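Local atomic coordinates of magnesium transporter (Enterococcus faecalis, PDB entry 2OUX), a protein that probably transports magnesium ions across the cell membrane as a homodimer, and is represented by its cytosolic N-terminal and CBS domains. Residues 213-218 against 238-243; 175-180 against 234-239; 22-27 against 55-60. One frame throughout, in Å; residues are numbered along the deposited sequence.

Overall arrangement
Contact 3 is the first along the chain: 22-27 meets 55-60 after a largely helical loop of 27 residues and ties the start of helix 24-31 to the end of helix 48-57. Contact 2 opens at 175-180 and closes at 234-239, joining the central strands of the two CBS sheets. Contact 1 opens at 213-218, within that loop, and closes on 238-243, running just beyond contact 2 and sharing T238 and D239 with it. Contacts 1 and 2 touch through strands 214-215 and 234-238 of the second CBS sheet. Contact 3 lies across the chain's centre, its centre about 38 Å from that of contact 2.

Contact 1 (213-218 against 238-243); sequences SVHVGD and TDYDDH
H215 and Y240 lay their rings face to face where strand 214-215 pairs with the end of strand 234-238. The ring planes are inclined by 23° and the centroids lie 3.7 Å apart. H215 CE1 sits over the centre of the phenol ring, while NE2 approaches Y240 CZ to 3.1 Å. With CG anti to the backbone N (chi1 -180°), the imidazole swings from the edge strand over the loop. V216 CG1 lies off-centre over its opposite face, and the backbone at D239 and Y240 meets its edge, so the ring is wedged tightly.

Alongside, a parallel bridge joins H215 to T238. T238 N donates to V214 O at 3.0 Å, and V216 N donates to T238 O at 2.8 Å, so both backbone polar atoms of T238 are engaged. The T238 side chain is buried, packing against L185 of strand 185-190 in the first CBS sheet; S213 OG comes only as close as 4.2 Å to T238 CG2.

Beyond the stack the contact thins out. The type I turn D239-D242 faces solvent and is braced by bonds within the segment: H243 N donates to D239 OD1 at 2.9 Å from above the carboxylate plane, and D241 N adds a weak bond to the same oxygen. D239 O takes T238 OG1 and D242 N from opposite faces of its carbonyl plane, and D242 also pairs through its backbone with L185.

Backbone pairing thus fixes the edge of the second CBS sheet, while an aromatic stack fastens the exposed turn; should the imidazole carry a proton, its charge would probably be well tolerated against the phenol pi face.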
loop_
_atom_site.group_PDB
_atom_site.type_symbol
_atom_site.label_atom_id
_atom_site.label_comp_id
_atom_site.label_asym_id
_atom_site.label_seq_id
_atom_site.Cartn_x
_atom_site.Cartn_y
_atom_site.Cartn_z
ATOM N N SER A 213 -1.918 0.101 -16.140
ATOM C CA SER A 213 -1.561 1.505 -16.021
ATOM C C SER A 213 -2.742 2.363 -16.438
ATOM O O SER A 213 -3.733 1.851 -16.960
ATOM C CB SER A 213 -0.351 1.838 -16.903
ATOM O OG SER A 213 -0.652 1.670 -18.278
ATOM N N VAL A 214 -2.624 3.665 -16.195
ATOM C CA VAL A 214 -3.658 4.630 -16.538
ATOM C C VAL A 214 -3.018 5.720 -17.388
ATOM O O VAL A 214 -1.789 5.866 -17.394
ATOM C CB VAL A 214 -4.270 5.266 -15.267
ATOM C CG1 VAL A 214 -4.895 4.188 -14.402
ATOM C CG2 VAL A 214 -3.189 6.011 -14.477
ATOM N N HIS A 215 -3.848 6.478 -18.102
ATOM C CA HIS A 215 -3.369 7.556 -18.965
ATOM C C HIS A 215 -3.322 8.849 -18.158
ATOM O O HIS A 215 -4.194 9.101 -17.335
ATOM C CB HIS A 215 -4.303 7.727 -20.174
ATOM C CG HIS A 215 -3.876 8.810 -21.120
ATOM N ND1 HIS A 215 -2.768 8.700 -21.932
ATOM C CD2 HIS A 215 -4.405 10.036 -21.375
ATOM C CE1 HIS A 215 -2.630 9.804 -22.647
ATOM N NE2 HIS A 215 -3.612 10.629 -22.324
ATOM N N VAL A 216 -2.313 9.674 -18.404
ATOM C CA VAL A 216 -2.158 10.917 -17.654
ATOM C C VAL A 216 -3.396 11.837 -17.634
ATOM O O VAL A 216 -3.584 12.623 -16.701
ATOM C CB VAL A 216 -0.920 11.696 -18.163
ATOM C CG1 VAL A 216 -1.092 12.076 -19.627
ATOM C CG2 VAL A 216 -0.684 12.908 -17.295
ATOM N N GLY A 217 -4.254 11.715 -18.643
ATOM C CA GLY A 217 -5.439 12.552 -18.694
ATOM C C GLY A 217 -6.698 11.930 -18.115
ATOM O O GLY A 217 -7.749 12.571 -18.108
ATOM N N ASP A 218 -6.610 10.695 -17.623
ATOM C CA ASP A 218 -7.786 10.037 -17.068
ATOM C C ASP A 218 -8.289 10.728 -15.817
ATOM O O ASP A 218 -7.532 11.392 -15.116
ATOM C CB ASP A 218 -7.502 8.569 -16.755
ATOM C CG ASP A 218 -6.990 7.808 -17.955
ATOM O OD1 ASP A 218 -7.359 8.172 -19.093
ATOM O OD2 ASP A 218 -6.226 6.840 -17.759
ATOM N N THR A 238 0.991 6.899 -17.915
ATOM C CA THR A 238 1.690 7.075 -19.188
ATOM C C THR A 238 0.945 8.027 -20.112
ATOM O O THR A 238 -0.156 8.483 -19.799
ATOM C CB THR A 238 1.815 5.733 -19.944
ATOM O OG1 THR A 238 0.533 5.365 -20.475
ATOM C CG2 THR A 238 2.281 4.623 -19.001
ATOM N N ASP A 239 1.564 8.336 -21.248
ATOM C CA ASP A 239 0.925 9.172 -22.254
ATOM C C ASP A 239 0.359 8.181 -23.273
ATOM O O ASP A 239 0.468 6.970 -23.085
ATOM C CB ASP A 239 1.934 10.102 -22.932
ATOM C CG ASP A 239 3.141 9.365 -23.469
ATOM O OD1 ASP A 239 3.025 8.164 -23.797
ATOM O OD2 ASP A 239 4.209 9.996 -23.576
ATOM N N TYR A 240 -0.241 8.675 -24.350
ATOM C CA TYR A 240 -0.800 7.767 -25.345
ATOM C C TYR A 240 0.265 6.869 -25.965
ATOM O O TYR A 240 -0.048 5.812 -26.502
ATOM C CB TYR A 240 -1.516 8.554 -26.439
ATOM C CG TYR A 240 -2.767 9.251 -25.959
ATOM C CD1 TYR A 240 -3.830 8.525 -25.421
ATOM C CD2 TYR A 240 -2.887 10.639 -26.037
ATOM C CE1 TYR A 240 -4.987 9.165 -24.973
ATOM C CE2 TYR A 240 -4.038 11.291 -25.594
ATOM C CZ TYR A 240 -5.083 10.548 -25.060
ATOM O OH TYR A 240 -6.215 11.194 -24.605
ATOM N N ASP A 241 1.523 7.283 -25.877
ATOM C CA ASP A 241 2.620 6.507 -26.441
ATOM C C ASP A 241 3.193 5.484 -25.467
ATOM O O ASP A 241 4.161 4.784 -25.783
ATOM C CB ASP A 241 3.733 7.440 -26.911
ATOM C CG ASP A 241 3.320 8.285 -28.102
ATOM O OD1 ASP A 241 2.828 7.707 -29.096
ATOM O OD2 ASP A 241 3.493 9.521 -28.049
ATOM N N ASP A 242 2.597 5.406 -24.282
ATOM C CA ASP A 242 3.040 4.467 -23.259
ATOM C C ASP A 242 4.374 4.804 -22.606
ATOM O O ASP A 242 5.124 3.910 -22.217
ATOM C CB ASP A 242 3.099 3.050 -23.830
ATOM C CG ASP A 242 1.738 2.540 -24.228
ATOM O OD1 ASP A 242 0.814 2.611 -23.383
ATOM O OD2 ASP A 242 1.593 2.071 -25.378
ATOM N N HIS A 243 4.673 6.092 -22.496
ATOM C CA HIS A 243 5.896 6.533 -21.840
ATOM C C HIS A 243 5.541 6.647 -20.360
ATOM O O HIS A 243 4.538 7.277 -20.010
ATOM C CB HIS A 243 6.326 7.905 -22.364
ATOM C CG HIS A 243 6.816 7.893 -23.775
ATOM N ND1 HIS A 243 8.001 7.302 -24.150
ATOM C CD2 HIS A 243 6.288 8.424 -24.910
ATOM C CE1 HIS A 243 8.188 7.467 -25.449
ATOM N NE2 HIS A 243 7.160 8.147 -25.930
#

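Contact 2 (175-180 against 234-239); sequences YVYVVD and AVPVTD
The paired CBS domains, or Bateman module, bring two small sheets together, and strands 175-179 and 234-238, the middle strand of each, face one another in the buried interface. Y177 and P236 make the closest approach. Y177 CE1 reaches P236 CD at 3.5 Å, with P236 CG almost as near, the two side chains crossing at about a right angle. Y177 holds CG anti to its carbonyl carbon (chi1 -57°), which sends the phenol across the interface and back towards the start of the opposing strand, where its OH lies 4.0 Å from A234 CB.

Y175 repeats the reach two residues earlier on the same strand: its CD2 stands 4.1 Å from A234 CB, and its CE2 3.9 Å from A234 O. A234 CB is therefore touched by both tyrosines. The strand axes are 9.1 Å apart and run in nearly the same direction, 22° from parallel, so the contact is one between sheet faces carried by side chains. V176 and V178 bond through their backbones to strand 185-190 of the first sheet, whereas L244 and I247 of the second sheet also pack on Y177, and L185 of the first presses on P236. A magnesium ion is bound between the domains at a site to which Y177 and A234 belong, with the Y177 side chain about 3 Å from the metal at its nearest atom.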
loop_
_atom_site.group_PDB
_atom_site.type_symbol
_atom_site.label_atom_id
_atom_site.label_comp_id
_atom_site.label_asym_id
_atom_site.label_seq_id
_atom_site.Cartn_x
_atom_site.Cartn_y
_atom_site.Cartn_z
ATOM N N TYR A 175 6.947 -1.647 -6.013
ATOM C CA TYR A 175 6.627 -2.043 -7.373
ATOM C C TYR A 175 7.810 -1.519 -8.162
ATOM O O TYR A 175 8.246 -0.388 -7.947
ATOM C CB TYR A 175 5.337 -1.386 -7.885
ATOM C CG TYR A 175 4.073 -2.094 -7.473
ATOM C CD1 TYR A 175 3.905 -3.447 -7.737
ATOM C CD2 TYR A 175 3.049 -1.418 -6.815
ATOM C CE1 TYR A 175 2.750 -4.112 -7.358
ATOM C CE2 TYR A 175 1.890 -2.074 -6.429
ATOM C CZ TYR A 175 1.748 -3.419 -6.701
ATOM O OH TYR A 175 0.610 -4.086 -6.314
ATOM N N VAL A 176 8.351 -2.341 -9.048
ATOM C CA VAL A 176 9.471 -1.911 -9.879
ATOM C C VAL A 176 8.992 -1.976 -11.317
ATOM O O VAL A 176 8.622 -3.039 -11.808
ATOM C CB VAL A 176 10.689 -2.831 -9.714
ATOM C CG1 VAL A 176 11.843 -2.320 -10.562
ATOM C CG2 VAL A 176 11.096 -2.891 -8.247
ATOM N N TYR A 177 8.990 -0.836 -11.993
ATOM C CA TYR A 177 8.532 -0.800 -13.375
ATOM C C TYR A 177 9.661 -1.072 -14.363
ATOM O O TYR A 177 10.802 -0.665 -14.152
ATOM C CB TYR A 177 7.860 0.548 -13.632
ATOM C CG TYR A 177 6.733 0.771 -12.650
ATOM C CD1 TYR A 177 5.485 0.174 -12.847
ATOM C CD2 TYR A 177 6.948 1.477 -11.462
ATOM C CE1 TYR A 177 4.481 0.263 -11.886
ATOM C CE2 TYR A 177 5.946 1.576 -10.494
ATOM C CZ TYR A 177 4.723 0.957 -10.714
ATOM O OH TYR A 177 3.771 0.981 -9.732
ATOM N N VAL A 178 9.342 -1.787 -15.435
ATOM C CA VAL A 178 10.343 -2.113 -16.435
ATOM C C VAL A 178 10.066 -1.317 -17.696
ATOM O O VAL A 178 8.958 -1.342 -18.208
ATOM C CB VAL A 178 10.322 -3.623 -16.774
ATOM C CG1 VAL A 178 11.450 -3.962 -17.749
ATOM C CG2 VAL A 178 10.465 -4.449 -15.492
ATOM N N VAL A 179 11.068 -0.595 -18.181
ATOM C CA VAL A 179 10.915 0.197 -19.399
ATOM C C VAL A 179 12.015 -0.163 -20.385
ATOM O O VAL A 179 12.978 -0.828 -20.025
ATOM C CB VAL A 179 11.033 1.722 -19.137
ATOM C CG1 VAL A 179 9.885 2.212 -18.268
ATOM C CG2 VAL A 179 12.372 2.031 -18.491
ATOM N N ASP A 180 11.855 0.271 -21.631
ATOM C CA ASP A 180 12.875 0.041 -22.645
ATOM C C ASP A 180 13.694 1.329 -22.710
ATOM O O ASP A 180 13.523 2.204 -21.860
ATOM C CB ASP A 180 12.244 -0.286 -24.005
ATOM C CG ASP A 180 11.333 0.807 -24.514
ATOM O OD1 ASP A 180 11.351 1.915 -23.947
ATOM O OD2 ASP A 180 10.602 0.552 -25.499
ATOM N N ALA A 234 -0.090 1.296 -5.710
ATOM C CA ALA A 234 0.357 2.307 -6.662
ATOM C C ALA A 234 0.010 1.861 -8.079
ATOM O O ALA A 234 -0.187 0.670 -8.330
ATOM C CB ALA A 234 1.867 2.540 -6.538
ATOM N N VAL A 235 -0.082 2.820 -8.999
ATOM C CA VAL A 235 -0.386 2.512 -10.385
ATOM C C VAL A 235 0.354 3.470 -11.304
ATOM O O VAL A 235 0.337 4.682 -11.098
ATOM C CB VAL A 235 -1.920 2.553 -10.657
ATOM C CG1 VAL A 235 -2.461 3.975 -10.534
ATOM C CG2 VAL A 235 -2.211 1.960 -12.029
ATOM N N PRO A 236 1.034 2.931 -12.329
ATOM C CA PRO A 236 1.789 3.758 -13.272
ATOM C C PRO A 236 0.935 4.607 -14.202
ATOM O O PRO A 236 -0.200 4.261 -14.521
ATOM C CB PRO A 236 2.659 2.738 -14.012
ATOM C CG PRO A 236 1.839 1.518 -13.995
ATOM C CD PRO A 236 1.236 1.499 -12.608
ATOM N N VAL A 237 1.504 5.733 -14.620
ATOM C CA VAL A 237 0.832 6.680 -15.499
ATOM C C VAL A 237 1.656 6.889 -16.766
ATOM O O VAL A 237 2.873 7.046 -16.705
ATOM C CB VAL A 237 0.653 8.044 -14.788
ATOM C CG1 VAL A 237 -0.152 8.989 -15.665
ATOM C CG2 VAL A 237 -0.034 7.845 -13.454
ATOM N N THR A 238 0.991 6.899 -17.915
ATOM C CA THR A 238 1.690 7.075 -19.188
ATOM C C THR A 238 0.945 8.027 -20.112
ATOM O O THR A 238 -0.156 8.483 -19.799
ATOM C CB THR A 238 1.815 5.733 -19.944
ATOM O OG1 THR A 238 0.533 5.365 -20.475
ATOM C CG2 THR A 238 2.281 4.623 -19.001
ATOM N N ASP A 239 1.564 8.336 -21.248
ATOM C CA ASP A 239 0.925 9.172 -22.254
ATOM C C ASP A 239 0.359 8.181 -23.273
ATOM O O ASP A 239 0.468 6.970 -23.085
ATOM C CB ASP A 239 1.934 10.102 -22.932
ATOM C CG ASP A 239 3.141 9.365 -23.469
ATOM O OD1 ASP A 239 3.025 8.164 -23.797
ATOM O OD2 ASP A 239 4.209 9.996 -23.576
#

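Contact 3 (22-27 against 55-60); sequences QQMNEF and YNYLSP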
loop_
_atom_site.group_PDB
_atom_site.type_symbol
_atom_site.label_atom_id
_atom_site.label_comp_id
_atom_site.label_asym_id
_atom_site.label_seq_id
_atom_site.Cartn_x
_atom_site.Cartn_y
_atom_site.Cartn_z
ATOM N N GLN A 22 16.430 25.210 23.771
ATOM C CA GLN A 22 17.333 25.170 22.630
ATOM C C GLN A 22 18.357 24.037 22.681
ATOM O O GLN A 22 19.549 24.242 22.442
ATOM C CB GLN A 22 18.032 26.524 22.471
ATOM C CG GLN A 22 17.065 27.647 22.106
ATOM C CD GLN A 22 17.754 28.855 21.497
ATOM O OE1 GLN A 22 18.156 29.784 22.199
ATOM N NE2 GLN A 22 17.903 28.840 20.176
ATOM N N GLN A 23 17.869 22.838 22.981
ATOM C CA GLN A 23 18.698 21.639 23.055
ATOM C C GLN A 23 18.603 20.955 21.687
ATOM O O GLN A 23 17.961 19.912 21.547
ATOM C CB GLN A 23 18.163 20.701 24.146
ATOM C CG GLN A 23 17.897 21.375 25.489
ATOM C CD GLN A 23 17.156 20.474 26.475
ATOM O OE1 GLN A 23 17.653 19.417 26.861
ATOM N NE2 GLN A 23 15.961 20.893 26.883
HETATM N N MSE A 24 19.243 21.554 20.685
HETATM C CA MSE A 24 19.214 21.051 19.313
HETATM C C MSE A 24 19.246 19.537 19.134
HETATM O O MSE A 24 18.333 18.958 18.545
HETATM C CB MSE A 24 20.351 21.678 18.495
HETATM C CG MSE A 24 20.391 21.220 17.035
HETATM SE SE MSE A 24 21.564 22.260 15.885
HETATM C CE MSE A 24 23.083 21.063 15.832
ATOM N N ASN A 25 20.289 18.891 19.638
ATOM C CA ASN A 25 20.427 17.445 19.487
ATOM C C ASN A 25 19.332 16.618 20.169
ATOM O O ASN A 25 18.872 15.614 19.613
ATOM C CB ASN A 25 21.816 17.021 19.968
ATOM C CG ASN A 25 22.935 17.770 19.242
ATOM O OD1 ASN A 25 23.180 17.556 18.049
ATOM N ND2 ASN A 25 23.605 18.670 19.960
ATOM N N GLU A 26 18.914 17.031 21.365
ATOM C CA GLU A 26 17.856 16.313 22.074
ATOM C C GLU A 26 16.575 16.453 21.252
ATOM O O GLU A 26 15.820 15.498 21.078
ATOM C CB GLU A 26 17.633 16.913 23.460
ATOM C CG GLU A 26 17.721 15.917 24.616
ATOM C CD GLU A 26 16.714 14.773 24.530
ATOM O OE1 GLU A 26 16.020 14.522 25.541
ATOM O OE2 GLU A 26 16.625 14.111 23.468
ATOM N N PHE A 27 16.349 17.664 20.750
ATOM C CA PHE A 27 15.186 17.969 19.935
ATOM C C PHE A 27 15.152 17.069 18.707
ATOM O O PHE A 27 14.180 16.356 18.476
ATOM C CB PHE A 27 15.229 19.422 19.474
ATOM C CG PHE A 27 14.157 19.764 18.494
ATOM C CD1 PHE A 27 12.852 19.990 18.925
ATOM C CD2 PHE A 27 14.432 19.801 17.134
ATOM C CE1 PHE A 27 11.841 20.244 18.014
ATOM C CE2 PHE A 27 13.423 20.055 16.214
ATOM C CZ PHE A 27 12.127 20.276 16.654
ATOM N N TYR A 55 12.989 25.711 12.371
ATOM C CA TYR A 55 13.618 25.863 11.060
ATOM C C TYR A 55 15.136 25.830 11.202
ATOM O O TYR A 55 15.849 25.464 10.268
ATOM C CB TYR A 55 13.195 27.189 10.411
ATOM C CG TYR A 55 11.702 27.321 10.174
ATOM C CD1 TYR A 55 11.049 28.543 10.361
ATOM C CD2 TYR A 55 10.938 26.222 9.770
ATOM C CE1 TYR A 55 9.673 28.665 10.155
ATOM C CE2 TYR A 55 9.560 26.335 9.560
ATOM C CZ TYR A 55 8.935 27.553 9.755
ATOM O OH TYR A 55 7.575 27.650 9.564
ATOM N N ASN A 56 15.631 26.211 12.377
ATOM C CA ASN A 56 17.069 26.222 12.621
ATOM C C ASN A 56 17.648 24.841 12.951
ATOM O O ASN A 56 18.849 24.619 12.804
ATOM C CB ASN A 56 17.412 27.193 13.761
ATOM C CG ASN A 56 16.978 28.624 13.468
ATOM O OD1 ASN A 56 17.148 29.124 12.353
ATOM N ND2 ASN A 56 16.432 29.295 14.479
ATOM N N TYR A 57 16.808 23.910 13.391
ATOM C CA TYR A 57 17.294 22.581 13.747
ATOM C C TYR A 57 17.025 21.504 12.705
ATOM O O TYR A 57 17.489 20.372 12.844
ATOM C CB TYR A 57 16.697 22.140 15.083
ATOM C CG TYR A 57 16.992 23.072 16.235
ATOM C CD1 TYR A 57 18.273 23.580 16.438
ATOM C CD2 TYR A 57 15.989 23.443 17.126
ATOM C CE1 TYR A 57 18.551 24.426 17.506
ATOM C CE2 TYR A 57 16.255 24.288 18.197
ATOM C CZ TYR A 57 17.537 24.777 18.378
ATOM O OH TYR A 57 17.805 25.606 19.437
ATOM N N LEU A 58 16.277 21.849 11.665
ATOM C CA LEU A 58 15.956 20.883 10.623
ATOM C C LEU A 58 16.398 21.366 9.256
ATOM O O LEU A 58 16.255 22.539 8.926
ATOM C CB LEU A 58 14.454 20.605 10.612
ATOM C CG LEU A 58 13.939 19.967 11.903
ATOM C CD1 LEU A 58 12.427 19.973 11.928
ATOM C CD2 LEU A 58 14.484 18.558 12.010
ATOM N N SER A 59 16.949 20.449 8.475
ATOM C CA SER A 59 17.409 20.759 7.133
ATOM C C SER A 59 16.194 20.861 6.216
ATOM O O SER A 59 15.103 20.425 6.573
ATOM C CB SER A 59 18.310 19.643 6.623
ATOM O OG SER A 59 17.550 18.467 6.385
ATOM N N PRO A 60 16.367 21.453 5.028
ATOM C CA PRO A 60 15.237 21.566 4.106
ATOM C C PRO A 60 14.674 20.190 3.753
ATOM O O PRO A 60 13.460 20.035 3.612
ATOM C CB PRO A 60 15.850 22.284 2.911
ATOM C CG PRO A 60 16.817 23.235 3.589
ATOM C CD PRO A 60 17.484 22.313 4.595
#
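The Y57 ring carries M24 CA over one face, 4.0 Å from its centroid and 16° off the normal, a CH-pi contact at the start of helix 24-31. F27 meets the same tyrosine obliquely, the two ring planes 46° apart, with F27 CD2 3.8 Å from Y57 CB. L58 CG lies at the edge of the F27 ring, 4.3 Å from CE2. M24, present as selenomethionine, sends CG out anti to the backbone N (chi1 -179°); this brings CG to 3.2 Å from Y57 CD1. The chain stays extended to SE, which makes an oblique Met-aromatic contact 4.8 Å from the Y57 ring centroid, and the bend beyond it takes CE away.

At the far end of the ring, Y57 OH presses on Q22 CB at 3.2 Å and takes a weak hydrogen bond from Q22 NE2 at 3.3 Å. Q22 closes a Schellman motif after helix 8-20, and its positive phi turns the chain so that Q23 can take the N-cap of the next helix.

F27 is buried from several directions, touching L15, T18 and L19 of helix 8-20 and L54 of helix 48-57. The contact thus packs the junction of helices 8-20 and 24-31 onto the end of helix 48-57, while L58 O accepts a bond from Y88 of helix 86-93.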